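Side-chain contacts in proteolytically activated form of PPO4 Tyrosinase (Agaricus bisporus var. bisporus H97, PDB 4OUA), which oxidises phenols at a pair of copper ions, hydroxylating monophenols and turning the o-diphenols into reactive o-quinones, the first step of melanin synthesis: residues Q83-T88 against W336-L341; T188-P193 against K197-P202; E230-H235 against R287-W292. One frame throughout, in Å; residues are numbered along the deposited sequence.

Contact 1 of 3, residues Q83-T88 against W336-L341; sequences QVLFPT and WTSVPL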
loop_
_atom_site.group_PDB
_atom_site.type_symbol
_atom_site.label_atom_id
_atom_site.label_comp_id
_atom_site.label_asym_id
_atom_site.label_seq_id
_atom_site.Cartn_x
_atom_site.Cartn_y
_atom_site.Cartn_z
ATOM N N GLN A 83 -3.588 -11.294 12.162
ATOM C CA GLN A 83 -5.001 -11.545 12.416
ATOM C C GLN A 83 -5.800 -11.634 11.116
ATOM O O GLN A 83 -5.319 -11.243 10.052
ATOM C CB GLN A 83 -5.581 -10.456 13.318
ATOM C CG GLN A 83 -5.133 -9.056 12.953
ATOM C CD GLN A 83 -6.075 -7.994 13.477
ATOM O OE1 GLN A 83 -7.288 -8.095 13.311
ATOM N NE2 GLN A 83 -5.521 -6.969 14.115
ATOM N N VAL A 84 -7.025 -12.141 11.217
ATOM C CA VAL A 84 -7.856 -12.415 10.047
ATOM C C VAL A 84 -8.215 -11.170 9.240
ATOM O O VAL A 84 -8.621 -11.273 8.083
ATOM C CB VAL A 84 -9.167 -13.120 10.451
ATOM C CG1 VAL A 84 -8.889 -14.544 10.905
ATOM C CG2 VAL A 84 -9.880 -12.333 11.540
ATOM N N LEU A 85 -8.063 -9.997 9.845
ATOM C CA LEU A 85 -8.486 -8.755 9.205
ATOM C C LEU A 85 -7.384 -8.094 8.384
ATOM O O LEU A 85 -7.598 -7.031 7.805
ATOM C CB LEU A 85 -8.997 -7.765 10.253
ATOM C CG LEU A 85 -10.281 -8.157 10.985
ATOM C CD1 LEU A 85 -10.757 -7.014 11.859
ATOM C CD2 LEU A 85 -11.357 -8.569 9.990
ATOM N N PHE A 86 -6.213 -8.724 8.336
ATOM C CA PHE A 86 -5.057 -8.137 7.660
ATOM C C PHE A 86 -5.359 -7.706 6.224
ATOM O O PHE A 86 -5.130 -6.553 5.863
ATOM C CB PHE A 86 -3.877 -9.114 7.659
ATOM C CG PHE A 86 -2.730 -8.670 6.796
ATOM C CD1 PHE A 86 -1.836 -7.712 7.247
ATOM C CD2 PHE A 86 -2.550 -9.203 5.531
ATOM C CE1 PHE A 86 -0.783 -7.296 6.452
ATOM C CE2 PHE A 86 -1.498 -8.791 4.732
ATOM C CZ PHE A 86 -0.614 -7.836 5.195
ATOM N N PRO A 87 -5.871 -8.634 5.402
ATOM C CA PRO A 87 -6.152 -8.314 3.997
ATOM C C PRO A 87 -7.162 -7.179 3.823
ATOM O O PRO A 87 -6.919 -6.269 3.031
ATOM C CB PRO A 87 -6.715 -9.629 3.447
ATOM C CG PRO A 87 -6.154 -10.682 4.344
ATOM C CD PRO A 87 -6.121 -10.054 5.701
ATOM N N THR A 88 -8.272 -7.229 4.553
ATOM C CA THR A 88 -9.345 -6.257 4.366
ATOM C C THR A 88 -8.989 -4.878 4.913
ATOM O O THR A 88 -9.336 -3.864 4.310
ATOM C CB THR A 88 -10.658 -6.727 5.026
ATOM O OG1 THR A 88 -10.438 -6.983 6.418
ATOM C CG2 THR A 88 -11.167 -7.992 4.356
ATOM N N TRP A 336 -16.323 0.975 8.035
ATOM C CA TRP A 336 -16.180 -0.057 7.016
ATOM C C TRP A 336 -16.170 -1.449 7.638
ATOM O O TRP A 336 -15.801 -1.622 8.801
ATOM C CB TRP A 336 -14.901 0.157 6.203
ATOM C CG TRP A 336 -15.079 1.049 5.015
ATOM C CD1 TRP A 336 -14.670 2.344 4.890
ATOM C CD2 TRP A 336 -15.715 0.708 3.779
ATOM N NE1 TRP A 336 -15.013 2.832 3.652
ATOM C CE2 TRP A 336 -15.657 1.847 2.950
ATOM C CE3 TRP A 336 -16.332 -0.449 3.291
ATOM C CZ2 TRP A 336 -16.188 1.863 1.663
ATOM C CZ3 TRP A 336 -16.860 -0.432 2.012
ATOM C CH2 TRP A 336 -16.785 0.716 1.213
ATOM N N THR A 337 -16.582 -2.438 6.853
ATOM C CA THR A 337 -16.527 -3.830 7.275
ATOM C C THR A 337 -15.970 -4.690 6.145
ATOM O O THR A 337 -15.876 -4.240 5.001
ATOM C CB THR A 337 -17.912 -4.353 7.703
ATOM O OG1 THR A 337 -18.854 -4.143 6.644
ATOM C CG2 THR A 337 -18.392 -3.626 8.950
ATOM N N SER A 338 -15.601 -5.923 6.472
ATOM C CA SER A 338 -14.952 -6.810 5.516
ATOM C C SER A 338 -15.923 -7.362 4.473
ATOM O O SER A 338 -15.528 -7.655 3.344
ATOM C CB SER A 338 -14.273 -7.962 6.254
ATOM O OG SER A 338 -13.258 -7.484 7.123
ATOM N N VAL A 339 -17.189 -7.499 4.855
ATOM C CA VAL A 339 -18.197 -8.115 3.994
ATOM C C VAL A 339 -18.281 -7.476 2.605
ATOM O O VAL A 339 -18.172 -8.173 1.596
ATOM C CB VAL A 339 -19.594 -8.061 4.645
ATOM C CG1 VAL A 339 -20.631 -8.692 3.726
ATOM C CG2 VAL A 339 -19.580 -8.757 5.995
ATOM N N PRO A 340 -18.482 -6.149 2.547
ATOM C CA PRO A 340 -18.612 -5.468 1.252
ATOM C C PRO A 340 -17.296 -5.337 0.485
ATOM O O PRO A 340 -17.321 -5.149 -0.732
ATOM C CB PRO A 340 -19.143 -4.084 1.642
ATOM C CG PRO A 340 -18.653 -3.876 3.028
ATOM C CD PRO A 340 -18.687 -5.226 3.678
ATOM N N LEU A 341 -16.168 -5.446 1.183
ATOM C CA LEU A 341 -14.864 -5.185 0.576
ATOM C C LEU A 341 -14.415 -6.268 -0.400
ATOM O O LEU A 341 -13.263 -6.277 -0.839
ATOM C CB LEU A 341 -13.803 -5.009 1.663
ATOM C CG LEU A 341 -13.952 -3.755 2.522
ATOM C CD1 LEU A 341 -12.774 -3.619 3.474
ATOM C CD2 LEU A 341 -14.090 -2.521 1.643
#

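Contact 2 of 3, residues T188-P193 against K197-P202; sequences TTVRNP and KKENIP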
loop_
_atom_site.group_PDB
_atom_site.type_symbol
_atom_site.label_atom_id
_atom_site.label_comp_id
_atom_site.label_asym_id
_atom_site.label_seq_id
_atom_site.Cartn_x
_atom_site.Cartn_y
_atom_site.Cartn_z
ATOM N N THR A 188 15.222 11.754 7.453
ATOM C CA THR A 188 14.328 11.211 6.438
ATOM C C THR A 188 14.216 9.701 6.590
ATOM O O THR A 188 15.002 9.082 7.305
ATOM C CB THR A 188 14.809 11.541 5.008
ATOM O OG1 THR A 188 15.852 10.636 4.624
ATOM C CG2 THR A 188 15.322 12.972 4.927
ATOM N N THR A 189 13.230 9.113 5.922
ATOM C CA THR A 189 13.109 7.660 5.876
ATOM C C THR A 189 14.303 7.042 5.145
ATOM O O THR A 189 14.848 7.633 4.214
ATOM C CB THR A 189 11.798 7.229 5.196
ATOM O OG1 THR A 189 11.737 7.772 3.872
ATOM C CG2 THR A 189 10.601 7.730 5.997
ATOM N N VAL A 190 14.716 5.855 5.577
ATOM C CA VAL A 190 15.912 5.230 5.024
ATOM C C VAL A 190 15.690 3.781 4.603
ATOM O O VAL A 190 15.032 3.012 5.303
ATOM C CB VAL A 190 17.074 5.285 6.027
ATOM C CG1 VAL A 190 18.190 4.353 5.594
ATOM C CG2 VAL A 190 17.585 6.711 6.157
ATOM N N ARG A 191 16.255 3.418 3.454
ATOM C CA ARG A 191 16.147 2.061 2.928
ATOM C C ARG A 191 17.481 1.322 2.992
ATOM O O ARG A 191 18.495 1.814 2.496
ATOM C CB ARG A 191 15.642 2.086 1.485
ATOM C CG ARG A 191 14.241 2.643 1.320
ATOM C CD ARG A 191 13.874 2.781 -0.148
ATOM N NE ARG A 191 12.604 3.480 -0.326
ATOM C CZ ARG A 191 12.130 3.885 -1.500
ATOM N NH1 ARG A 191 12.820 3.664 -2.611
ATOM N NH2 ARG A 191 10.965 4.515 -1.562
ATOM N N ASN A 192 17.469 0.139 3.600
ATOM C CA ASN A 192 18.649 -0.722 3.644
ATOM C C ASN A 192 19.874 -0.013 4.224
ATOM O O ASN A 192 20.904 0.095 3.558
ATOM C CB ASN A 192 18.964 -1.240 2.236
ATOM C CG ASN A 192 19.862 -2.465 2.247
ATOM O OD1 ASN A 192 19.759 -3.319 3.129
ATOM N ND2 ASN A 192 20.748 -2.557 1.261
ATOM N N PRO A 193 19.763 0.472 5.471
ATOM C CA PRO A 193 20.828 1.261 6.105
ATOM C C PRO A 193 22.056 0.435 6.486
ATOM O O PRO A 193 21.940 -0.760 6.763
ATOM C CB PRO A 193 20.145 1.819 7.355
ATOM C CG PRO A 193 19.101 0.813 7.682
ATOM C CD PRO A 193 18.603 0.296 6.362
ATOM N N LYS A 197 24.557 4.011 9.658
ATOM C CA LYS A 197 23.221 4.591 9.523
ATOM C C LYS A 197 22.999 5.290 8.179
ATOM O O LYS A 197 21.986 5.964 7.984
ATOM C CB LYS A 197 22.953 5.567 10.671
ATOM C CG LYS A 197 23.099 4.949 12.054
ATOM C CD LYS A 197 22.976 5.999 13.148
ATOM C CE LYS A 197 23.201 5.396 14.526
ATOM N NZ LYS A 197 24.516 4.703 14.627
ATOM N N LYS A 198 23.941 5.124 7.254
ATOM C CA LYS A 198 23.797 5.679 5.910
ATOM C C LYS A 198 23.005 4.741 5.004
ATOM O O LYS A 198 23.126 3.518 5.102
ATOM C CB LYS A 198 25.166 5.962 5.288
ATOM C CG LYS A 198 25.908 7.138 5.894
ATOM C CD LYS A 198 27.221 7.381 5.164
ATOM C CE LYS A 198 27.958 8.586 5.721
ATOM N NZ LYS A 198 29.257 8.810 5.029
ATOM N N GLU A 199 22.200 5.319 4.119
ATOM C CA GLU A 199 21.421 4.542 3.163
ATOM C C GLU A 199 22.330 3.833 2.161
ATOM O O GLU A 199 23.350 4.379 1.743
ATOM C CB GLU A 199 20.430 5.446 2.427
ATOM C CG GLU A 199 19.565 4.729 1.402
ATOM C CD GLU A 199 18.708 5.688 0.597
ATOM O OE1 GLU A 199 19.269 6.441 -0.226
ATOM O OE2 GLU A 199 17.473 5.692 0.791
ATOM N N ASN A 200 21.955 2.616 1.781
ATOM C CA ASN A 200 22.729 1.842 0.815
ATOM C C ASN A 200 21.842 1.265 -0.287
ATOM O O ASN A 200 21.424 0.109 -0.223
ATOM C CB ASN A 200 23.488 0.714 1.518
ATOM C CG ASN A 200 24.558 0.087 0.639
ATOM O OD1 ASN A 200 24.610 0.323 -0.568
ATOM N ND2 ASN A 200 25.416 -0.725 1.247
ATOM N N ILE A 201 21.562 2.080 -1.296
ATOM C CA ILE A 201 20.724 1.659 -2.415
ATOM C C ILE A 201 21.381 0.587 -3.290
ATOM O O ILE A 201 20.719 -0.374 -3.683
ATOM C CB ILE A 201 20.339 2.856 -3.304
ATOM C CG1 ILE A 201 19.509 3.863 -2.505
ATOM C CG2 ILE A 201 19.565 2.387 -4.522
ATOM C CD1 ILE A 201 19.075 5.073 -3.309
ATOM N N PRO A 202 22.679 0.752 -3.609
ATOM C CA PRO A 202 23.382 -0.247 -4.425
ATOM C C PRO A 202 23.274 -1.658 -3.851
ATOM O O PRO A 202 23.011 -2.604 -4.593
ATOM C CB PRO A 202 24.833 0.238 -4.399
ATOM C CG PRO A 202 24.728 1.705 -4.193
ATOM C CD PRO A 202 23.539 1.908 -3.299
#

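Contact 3 of 3, residues E230-H235 against R287-W292; sequences EAFSNH and RHLSLW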
loop_
_atom_site.group_PDB
_atom_site.type_symbol
_atom_site.label_atom_id
_atom_site.label_comp_id
_atom_site.label_asym_id
_atom_site.label_seq_id
_atom_site.Cartn_x
_atom_site.Cartn_y
_atom_site.Cartn_z
ATOM N N GLU A 230 -8.027 -18.606 7.129
ATOM C CA GLU A 230 -7.097 -18.471 8.245
ATOM C C GLU A 230 -5.647 -18.598 7.794
ATOM O O GLU A 230 -4.794 -17.811 8.201
ATOM C CB GLU A 230 -7.401 -19.509 9.325
ATOM C CG GLU A 230 -7.884 -18.910 10.637
ATOM C CD GLU A 230 -6.841 -18.020 11.291
ATOM O OE1 GLU A 230 -5.638 -18.193 10.999
ATOM O OE2 GLU A 230 -7.225 -17.146 12.098
ATOM N N ALA A 231 -5.372 -19.587 6.950
ATOM C CA ALA A 231 -4.015 -19.829 6.477
ATOM C C ALA A 231 -3.593 -18.805 5.424
ATOM O O ALA A 231 -2.410 -18.677 5.110
ATOM C CB ALA A 231 -3.894 -21.238 5.921
ATOM N N PHE A 232 -4.566 -18.077 4.885
ATOM C CA PHE A 232 -4.301 -17.106 3.828
ATOM C C PHE A 232 -4.216 -15.673 4.348
ATOM O O PHE A 232 -3.430 -14.869 3.845
ATOM C CB PHE A 232 -5.383 -17.199 2.749
ATOM C CG PHE A 232 -5.393 -16.035 1.797
ATOM C CD1 PHE A 232 -4.507 -15.982 0.733
ATOM C CD2 PHE A 232 -6.293 -14.995 1.965
ATOM C CE1 PHE A 232 -4.517 -14.916 -0.144
ATOM C CE2 PHE A 232 -6.306 -13.924 1.091
ATOM C CZ PHE A 232 -5.417 -13.885 0.035
ATOM N N SER A 233 -4.986 -15.355 5.370
ATOM C CA SER A 233 -5.069 -14.002 5.872
ATOM C C SER A 233 -3.865 -13.502 6.599
ATOM O O SER A 233 -3.360 -12.457 6.286
ATOM C CB SER A 233 -6.236 -13.896 6.795
ATOM O OG SER A 233 -6.486 -15.154 7.297
ATOM N N ASN A 234 -3.439 -14.225 7.610
ATOM C CA ASN A 234 -2.346 -13.771 8.417
ATOM C C ASN A 234 -1.281 -14.790 8.567
ATOM O O ASN A 234 -1.408 -15.879 8.118
ATOM C CB ASN A 234 -2.847 -13.398 9.771
ATOM C CG ASN A 234 -3.534 -14.519 10.447
ATOM O OD1 ASN A 234 -3.116 -14.970 11.468
ATOM N ND2 ASN A 234 -4.598 -14.958 9.886
ATOM N N HIS A 235 -0.221 -14.403 9.238
ATOM C CA HIS A 235 0.924 -15.245 9.427
ATOM C C HIS A 235 1.046 -15.821 10.814
ATOM O O HIS A 235 1.666 -16.837 10.974
ATOM C CB HIS A 235 2.186 -14.472 9.097
ATOM C CG HIS A 235 2.398 -13.271 9.948
ATOM N ND1 HIS A 235 3.107 -12.180 9.528
ATOM C CD2 HIS A 235 1.989 -12.990 11.198
ATOM C CE1 HIS A 235 3.131 -11.281 10.488
ATOM N NE2 HIS A 235 2.457 -11.746 11.510
ATOM N N ARG A 287 -3.610 -6.426 -4.952
ATOM C CA ARG A 287 -3.820 -7.063 -6.247
ATOM C C ARG A 287 -3.798 -8.578 -6.099
ATOM O O ARG A 287 -4.518 -9.292 -6.795
ATOM C CB ARG A 287 -2.761 -6.617 -7.256
ATOM C CG ARG A 287 -3.024 -7.101 -8.673
ATOM C CD ARG A 287 -1.984 -6.575 -9.644
ATOM N NE ARG A 287 -0.709 -7.268 -9.500
ATOM C CZ ARG A 287 -0.285 -8.224 -10.319
ATOM N NH1 ARG A 287 -1.030 -8.596 -11.349
ATOM N NH2 ARG A 287 0.888 -8.803 -10.112
ATOM N N HIS A 288 -2.957 -9.058 -5.188
ATOM C CA HIS A 288 -2.887 -10.479 -4.881
ATOM C C HIS A 288 -4.228 -10.959 -4.341
ATOM O O HIS A 288 -4.714 -12.029 -4.709
ATOM C CB HIS A 288 -1.773 -10.760 -3.868
ATOM C CG HIS A 288 -0.394 -10.612 -4.431
ATOM N ND1 HIS A 288 0.735 -10.612 -3.641
ATOM C CD2 HIS A 288 0.040 -10.469 -5.707
ATOM C CE1 HIS A 288 1.805 -10.473 -4.405
ATOM N NE2 HIS A 288 1.410 -10.383 -5.662
ATOM N N LEU A 289 -4.821 -10.149 -3.470
ATOM C CA LEU A 289 -6.126 -10.459 -2.904
ATOM C C LEU A 289 -7.184 -10.545 -4.000
ATOM O O LEU A 289 -8.039 -11.427 -3.975
ATOM C CB LEU A 289 -6.518 -9.407 -1.866
ATOM C CG LEU A 289 -7.821 -9.655 -1.109
ATOM C CD1 LEU A 289 -7.774 -10.995 -0.398
ATOM C CD2 LEU A 289 -8.077 -8.530 -0.123
ATOM N N SER A 290 -7.115 -9.630 -4.963
ATOM C CA SER A 290 -8.043 -9.629 -6.089
ATOM C C SER A 290 -7.858 -10.874 -6.951
ATOM O O SER A 290 -8.833 -11.489 -7.380
ATOM C CB SER A 290 -7.862 -8.371 -6.943
ATOM O OG SER A 290 -8.250 -7.207 -6.235
ATOM N N LEU A 291 -6.602 -11.237 -7.200
ATOM C CA LEU A 291 -6.285 -12.420 -7.993
ATOM C C LEU A 291 -6.710 -13.694 -7.273
ATOM O O LEU A 291 -7.277 -14.605 -7.878
ATOM C CB LEU A 291 -4.790 -12.474 -8.308
ATOM C CG LEU A 291 -4.260 -11.475 -9.336
ATOM C CD1 LEU A 291 -2.772 -11.686 -9.568
ATOM C CD2 LEU A 291 -5.027 -11.593 -10.642
ATOM N N TRP A 292 -6.426 -13.748 -5.977
ATOM C CA TRP A 292 -6.794 -14.892 -5.153
ATOM C C TRP A 292 -8.309 -15.072 -5.116
ATOM O O TRP A 292 -8.806 -16.198 -5.130
ATOM C CB TRP A 292 -6.239 -14.725 -3.738
ATOM C CG TRP A 292 -6.714 -15.761 -2.774
ATOM C CD1 TRP A 292 -6.143 -16.974 -2.525
ATOM C CD2 TRP A 292 -7.858 -15.672 -1.918
ATOM N NE1 TRP A 292 -6.864 -17.649 -1.568
ATOM C CE2 TRP A 292 -7.921 -16.872 -1.181
ATOM C CE3 TRP A 292 -8.836 -14.696 -1.706
ATOM C CZ2 TRP A 292 -8.924 -17.120 -0.247
ATOM C CZ3 TRP A 292 -9.830 -14.945 -0.778
ATOM C CH2 TRP A 292 -9.867 -16.147 -0.060
#

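Contact 1 of 3, residues Q83-T88 against W336-L341
Thr88 and Ser338 meet hydroxyl to hydroxyl, Thr88 OG1 lying 2.9 Å from Ser338 OG in a hydrogen bond whose donor may be either group. The serine hydroxyl stands anti to its own carbonyl carbon (chi1 -62°), which directs it at the first turn of the helix. There it is packed from several directions. Thr88 CG2 rests 3.6 Å from Ser338 CB, and the methyl Leu85 CD2 comes within 3.6 Å of Ser338 OG, so the buried hydroxyl pair is bordered by hydrocarbon. Leu85 O, 3.2 Å from Thr88 OG1, is a second possible acceptor for the threonine proton, which can serve only one of the two. On the other flank Leu341 brings the methyl CD1 to 3.5 Å from Thr88 O. The far side of the 336-341 segment is looser: the CB atoms of Thr337 and Val339 point away from 83-88, and Val339 is exposed to solvent. Outside the pair, Trp300 NE1 bonds to Ser338 O, and Arg91 NH1 reaches Leu341 O. The contact thus joins the loop between strands 318-319 and 349-350 to the start of helix 86-109, with Leu85 also touching Leu319 of strand 318-319.

Contact 2 of 3, residues T188-P193 against K197-P202
Asn192 holds its side-chain CG opposite the backbone N, with chi1 at -161°. On a backbone of left-handed helical conformation, this rotation swings the amide across to the second segment, where Asn192 ND2 donates to Asn200 O at 3.1 Å. The bond is fairly straight and approaches in the carbonyl plane, while the acceptor sits somewhat tilted from the plane of the Asn192 amide. A second bond, weak and bent, runs the other way, from Asn200 N to Asn192 O at 3.3 Å; the side-chain bond is the firmer link. Beside them Pro193 CA makes a CH...O contact with Lys198 O at 3.4 Å. Glu199, extended, lays its CG 3.3 Å from Arg191 O, and its CB meets Val190 CG1 at 4.0 Å as the two side chains pass in opposite directions. The charged ends of Arg191 and Glu199 do not pair with each other: Arg191 forms a salt bridge with Asp275, and Glu199 one with Arg167. Asn192 OD1 accepts from Lys207. The chain doubles back here to begin helix 201-224, and Asn200 is its N-cap, with OD1 taking the backbone N-H of Ala203, the classic asparagine cap of a helix start.

Contact 3 of 3, residues E230-H235 against R287-W292
A face-to-face aromatic stack between Phe232 and Trp292 joins the short helix 229-233 to helix 277-295. The phenyl ring lies almost flat over the five-membered part of the indole, their centroids 3.7 Å apart and their planes inclined by 11°. Phe232 CE1 approaches Trp292 CG to 3.5 Å, while Trp292 CE2 sits over the centre of the phenyl ring. Both side chains leave their helices with CG anti to the backbone N (chi1 166° in Phe232, 172° in Trp292), which extends each ring into the space between the backbones. Helix 277-295 also carries the copper ligand His282 and, with helices 86-109 and 246-258, belongs to the helical bundle that holds the copper pair in type 3 copper proteins; Phe232 touches Leu246 of that last helix as well. Leu289, one turn before the tryptophan, comes in at a different side of the phenyl ring: its CD1 lies near the ring plane, at the edge, 3.6 Å from Phe232 CE2. The indole N-H is used outside the stack, donating to Asn226 O. With an alanine here in place of Trp292, one face of Phe232 is likely to lose its stacking partner and Asn226 O its indole donor.

Contacts 1 and 3 adjoin, their centres 11 Å apart, and meet where the start of helix 86-109 passes the end of helix 229-233: Phe86 CD2 lies 3.4 Å from Ser233 O, and Leu289 of contact 3 touches Pro87. Contact 2 stands apart, 33 Å from contact 1 and 30 Å from contact 3 between centres, across the centre of the chain from contact 1. Along the sequence, contacts 2 and 3 both fall within the long stretch of chain between the two segments of contact 1. None of the three includes a copper ligand: the side chain of Leu85 is about 11 Å from a copper ion, and those of Arg191 and Leu289 about 13 Å.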